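Side-chain contacts in ABC-type transport auxiliary lipoprotein component domain-containing protein (Xanthomonas campestris pv. campestris, PDB 2IQI), which is of unknown function but is probably a lipoprotein accessory component of an ABC-type transport system: residues R79-S84 against G175-T180; V50-T53 against L57-Y60. One frame throughout, in Å; residues are numbered along the deposited sequence.

Interaction 1: R79-S84 against G175-T180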
# COMPACT_ATOMS: atom_id res chain seq x y z
N ARG A 79 0.94 -9.27 5.31
CA ARG A 79 0.08 -9.63 6.43
C ARG A 79 -1.35 -9.78 6.02
O ARG A 79 -1.99 -10.71 6.46
CB ARG A 79 0.23 -8.68 7.60
CG ARG A 79 1.67 -8.69 8.05
CD ARG A 79 2.02 -8.01 9.33
NE ARG A 79 3.47 -8.15 9.43
CZ ARG A 79 4.29 -7.28 10.00
NH1 ARG A 79 3.79 -6.19 10.56
NH2 ARG A 79 5.60 -7.52 10.00
N ALA A 80 -1.87 -8.90 5.15
CA ALA A 80 -3.28 -9.06 4.74
C ALA A 80 -3.56 -10.32 3.88
O ALA A 80 -4.60 -10.96 4.01
CB ALA A 80 -3.81 -7.82 4.11
N PHE A 81 -2.60 -10.72 3.04
CA PHE A 81 -2.66 -12.04 2.40
C PHE A 81 -2.65 -13.17 3.42
O PHE A 81 -3.44 -14.10 3.32
CB PHE A 81 -1.54 -12.25 1.35
CG PHE A 81 -1.75 -11.47 0.07
CD1 PHE A 81 -2.87 -11.72 -0.73
CD2 PHE A 81 -0.85 -10.51 -0.34
CE1 PHE A 81 -3.07 -11.01 -1.90
CE2 PHE A 81 -1.04 -9.79 -1.51
CZ PHE A 81 -2.14 -10.04 -2.29
N GLU A 82 -1.76 -13.07 4.42
CA GLU A 82 -1.65 -14.09 5.46
C GLU A 82 -2.95 -14.22 6.20
O GLU A 82 -3.48 -15.32 6.31
CB GLU A 82 -0.49 -13.82 6.41
CG GLU A 82 0.87 -14.17 5.79
CD GLU A 82 2.09 -13.62 6.51
OE1 GLU A 82 1.98 -12.90 7.54
OE2 GLU A 82 3.20 -13.92 6.03
N ASP A 83 -3.51 -13.10 6.63
CA ASP A 83 -4.70 -13.12 7.47
C ASP A 83 -5.99 -13.35 6.70
O ASP A 83 -7.06 -13.29 7.29
CB ASP A 83 -4.86 -11.78 8.24
CG ASP A 83 -3.73 -11.54 9.29
OD1 ASP A 83 -3.03 -12.52 9.74
OD2 ASP A 83 -3.57 -10.35 9.67
N SER A 84 -5.93 -13.56 5.39
CA SER A 84 -7.17 -13.57 4.64
C SER A 84 -7.84 -14.92 4.66
O SER A 84 -9.06 -14.99 4.56
CB SER A 84 -6.95 -13.15 3.20
OG SER A 84 -6.12 -14.07 2.55
N GLY A 175 -7.42 -7.89 -2.97
CA GLY A 175 -8.61 -8.43 -3.59
C GLY A 175 -8.36 -8.47 -5.06
O GLY A 175 -8.83 -9.36 -5.76
N TRP A 176 -7.58 -7.53 -5.56
CA TRP A 176 -7.36 -7.47 -7.00
C TRP A 176 -6.33 -8.49 -7.39
O TRP A 176 -6.33 -8.95 -8.52
CB TRP A 176 -6.91 -6.09 -7.39
CG TRP A 176 -6.47 -5.93 -8.74
CD1 TRP A 176 -7.25 -5.65 -9.83
CD2 TRP A 176 -5.13 -6.00 -9.21
NE1 TRP A 176 -6.46 -5.55 -10.96
CE2 TRP A 176 -5.15 -5.78 -10.60
CE3 TRP A 176 -3.89 -6.26 -8.59
CZ2 TRP A 176 -3.98 -5.79 -11.37
CZ3 TRP A 176 -2.73 -6.28 -9.37
CH2 TRP A 176 -2.79 -6.04 -10.74
N THR A 177 -5.43 -8.82 -6.46
CA THR A 177 -4.38 -9.79 -6.70
C THR A 177 -4.96 -11.19 -6.75
O THR A 177 -4.65 -11.97 -7.65
CB THR A 177 -3.30 -9.75 -5.61
OG1 THR A 177 -2.78 -8.43 -5.56
CG2 THR A 177 -2.15 -10.72 -5.94
N LEU A 178 -5.82 -11.51 -5.79
CA LEU A 178 -6.50 -12.78 -5.76
C LEU A 178 -7.39 -12.96 -6.95
O LEU A 178 -7.40 -14.03 -7.53
CB LEU A 178 -7.32 -12.94 -4.50
CG LEU A 178 -6.51 -12.89 -3.23
CD1 LEU A 178 -7.48 -13.03 -2.14
CD2 LEU A 178 -5.41 -13.99 -3.19
N ILE A 179 -8.19 -11.96 -7.30
CA ILE A 179 -9.15 -12.12 -8.40
C ILE A 179 -8.41 -12.19 -9.73
O ILE A 179 -8.63 -13.12 -10.52
CB ILE A 179 -10.27 -11.05 -8.36
CG1 ILE A 179 -11.20 -11.37 -7.20
CG2 ILE A 179 -11.03 -10.94 -9.69
CD1 ILE A 179 -12.12 -10.26 -6.85
N THR A 180 -7.51 -11.24 -9.98
CA THR A 180 -6.78 -11.23 -11.22
C THR A 180 -5.93 -12.51 -11.36
O THR A 180 -5.94 -13.16 -12.40
CB THR A 180 -5.88 -9.99 -11.37
OG1 THR A 180 -6.64 -8.79 -11.09
CG2 THR A 180 -5.33 -9.92 -12.77
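Phe81, in the last turn of helix 69-82, carries this contact by bringing the far end of its ring to Thr177 and Leu178 of helix 155-185. CG stands anti to the carbonyl carbon (chi1 -74°), and the ring extends from there until its CZ lies 3.5 Å from CB of Thr177. That CB approaches the edge of the ring close to its plane, and the two side chains cross nearly at a right angle. The ring also packs against Leu178, CE1 to CD2 measuring 4.0 Å; this approach is oblique, the side chains running past each other in opposite directions. Leu32 of strand 31-34 touches both Phe81 and Thr177, so a strand of the main sheet meets the two helices here. Just past the helix, Ser84 OG donates to Phe81 O at 2.8 Å and is also hydrogen-bonded to Lys86 N; Ser84 N reaches Phe81 O from the same side of the carbonyl plane as OG, at 3.3 Å. No hydrogen bond links the segments. With all three touching residues buried, the contact between them rests on van der Waals packing, and the hydroxyl of Thr177 meets the ring edge while its hydrogen bond, to Leu173 O, stays within its own helix.

Interaction 2: V50-T53 against L57-Y60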
# COMPACT_ATOMS: atom_id res chain seq x y z
N VAL A 50 4.70 15.85 3.24
CA VAL A 50 3.58 16.76 3.25
C VAL A 50 3.74 17.71 2.06
O VAL A 50 4.83 18.17 1.77
CB VAL A 50 3.48 17.49 4.63
CG1 VAL A 50 4.79 18.15 5.01
CG2 VAL A 50 2.30 18.50 4.66
N ARG A 51 2.65 17.94 1.34
CA ARG A 51 2.61 18.86 0.21
C ARG A 51 1.74 20.06 0.62
O ARG A 51 0.52 20.03 0.42
CB ARG A 51 2.00 18.13 -1.00
CG ARG A 51 1.94 18.94 -2.30
CD ARG A 51 1.49 18.11 -3.47
NE ARG A 51 2.22 16.85 -3.57
CZ ARG A 51 3.19 16.59 -4.43
NH1 ARG A 51 3.59 17.50 -5.31
NH2 ARG A 51 3.76 15.41 -4.42
N PRO A 52 2.33 21.08 1.26
CA PRO A 52 1.49 22.18 1.69
C PRO A 52 0.94 23.02 0.53
O PRO A 52 -0.11 23.63 0.70
CB PRO A 52 2.42 23.01 2.56
CG PRO A 52 3.77 22.72 2.02
CD PRO A 52 3.73 21.28 1.69
N THR A 53 1.63 23.07 -0.60
CA THR A 53 1.07 23.63 -1.84
C THR A 53 1.45 22.74 -3.00
O THR A 53 2.45 22.02 -2.94
CB THR A 53 1.55 25.10 -2.21
OG1 THR A 53 2.98 25.22 -2.08
CG2 THR A 53 0.83 26.17 -1.39
N LEU A 57 7.16 19.71 -1.88
CA LEU A 57 7.20 18.75 -0.78
C LEU A 57 8.03 19.22 0.42
O LEU A 57 9.14 19.72 0.25
CB LEU A 57 7.70 17.37 -1.26
CG LEU A 57 6.70 16.45 -1.98
CD1 LEU A 57 7.28 15.06 -2.23
CD2 LEU A 57 5.36 16.30 -1.26
N GLN A 58 7.48 19.06 1.62
CA GLN A 58 8.20 19.28 2.89
C GLN A 58 8.13 17.98 3.72
O GLN A 58 7.61 16.98 3.24
CB GLN A 58 7.58 20.45 3.64
CG GLN A 58 8.21 21.77 3.31
CD GLN A 58 7.25 22.95 3.38
OE1 GLN A 58 6.48 23.15 4.34
NE2 GLN A 58 7.31 23.77 2.34
N VAL A 59 8.66 17.98 4.94
CA VAL A 59 8.48 16.81 5.84
C VAL A 59 7.96 17.33 7.15
O VAL A 59 8.30 18.44 7.52
CB VAL A 59 9.79 15.97 6.06
CG1 VAL A 59 10.12 15.13 4.82
CG2 VAL A 59 10.98 16.85 6.49
N TYR A 60 7.10 16.61 7.85
CA TYR A 60 6.68 17.12 9.15
C TYR A 60 7.92 17.13 10.04
O TYR A 60 8.69 16.17 10.05
CB TYR A 60 5.57 16.28 9.78
CG TYR A 60 4.21 16.49 9.16
CD1 TYR A 60 3.50 17.66 9.36
CD2 TYR A 60 3.64 15.50 8.37
CE1 TYR A 60 2.23 17.84 8.78
CE2 TYR A 60 2.40 15.67 7.79
CZ TYR A 60 1.70 16.83 7.99
OH TYR A 60 0.47 16.98 7.41
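Val50 and Gln58 form an antiparallel hydrogen-bonded pair in which each residue uses both its backbone donor and its acceptor. Gln58 N gives a nearly straight bond to Val50 O (2.8 Å, 176° at the hydrogen). The return bond, Val50 N to Gln58 O, is longer at 3.1 Å. Val50 O also receives a CA-H contact from Leu57, whose CA lies 3.5 Å away. This pairing closes the beta hairpin of strands 49-51 and 58-59, which joins the main sheet through parallel strand 112-113, where Arg51 and Ser112 share backbone hydrogen bonding. On the side of the sheet bearing the Val50 side chain, CB sits over one face of the Tyr60 ring in a CH-pi contact, 4.1 Å from its centroid; the ring's OH bonds Ser112 OG. Leu57 CD2 lies over one face of the Arg51 guanidinium, 3.7 Å from NH2. A bend in the arginine chain at chi3 (-49°) turns the guanidinium toward Leu57, with one face to the methyl, while NE forms a salt bridge with Glu111 and NH1 bonds Pro54 O. Pro52 CG touches Gln58 OE1 at 3.6 Å.

How the interactions relate
Interactions 1 and 2 lie on opposite sides of the chain's centre, their own centres 32 Å apart and their nearest atoms about 22 Å apart, so neither touches the other. Along the sequence they follow in series: the hairpin of 50-53 and 57-60 is complete before helix 69-82 begins. Helix 155-185 provides the structural connection. Near its start, Thr155 and Val158 meet Tyr60 of interaction 2, whereas residues 175-180, toward its other end, supply one half of interaction 1. Measured centre to centre, interaction 1 lies 12 Å and interaction 2 lies 20 Å from the middle of the chain. With the function of the protein unassigned, neither contact can be tied to a site.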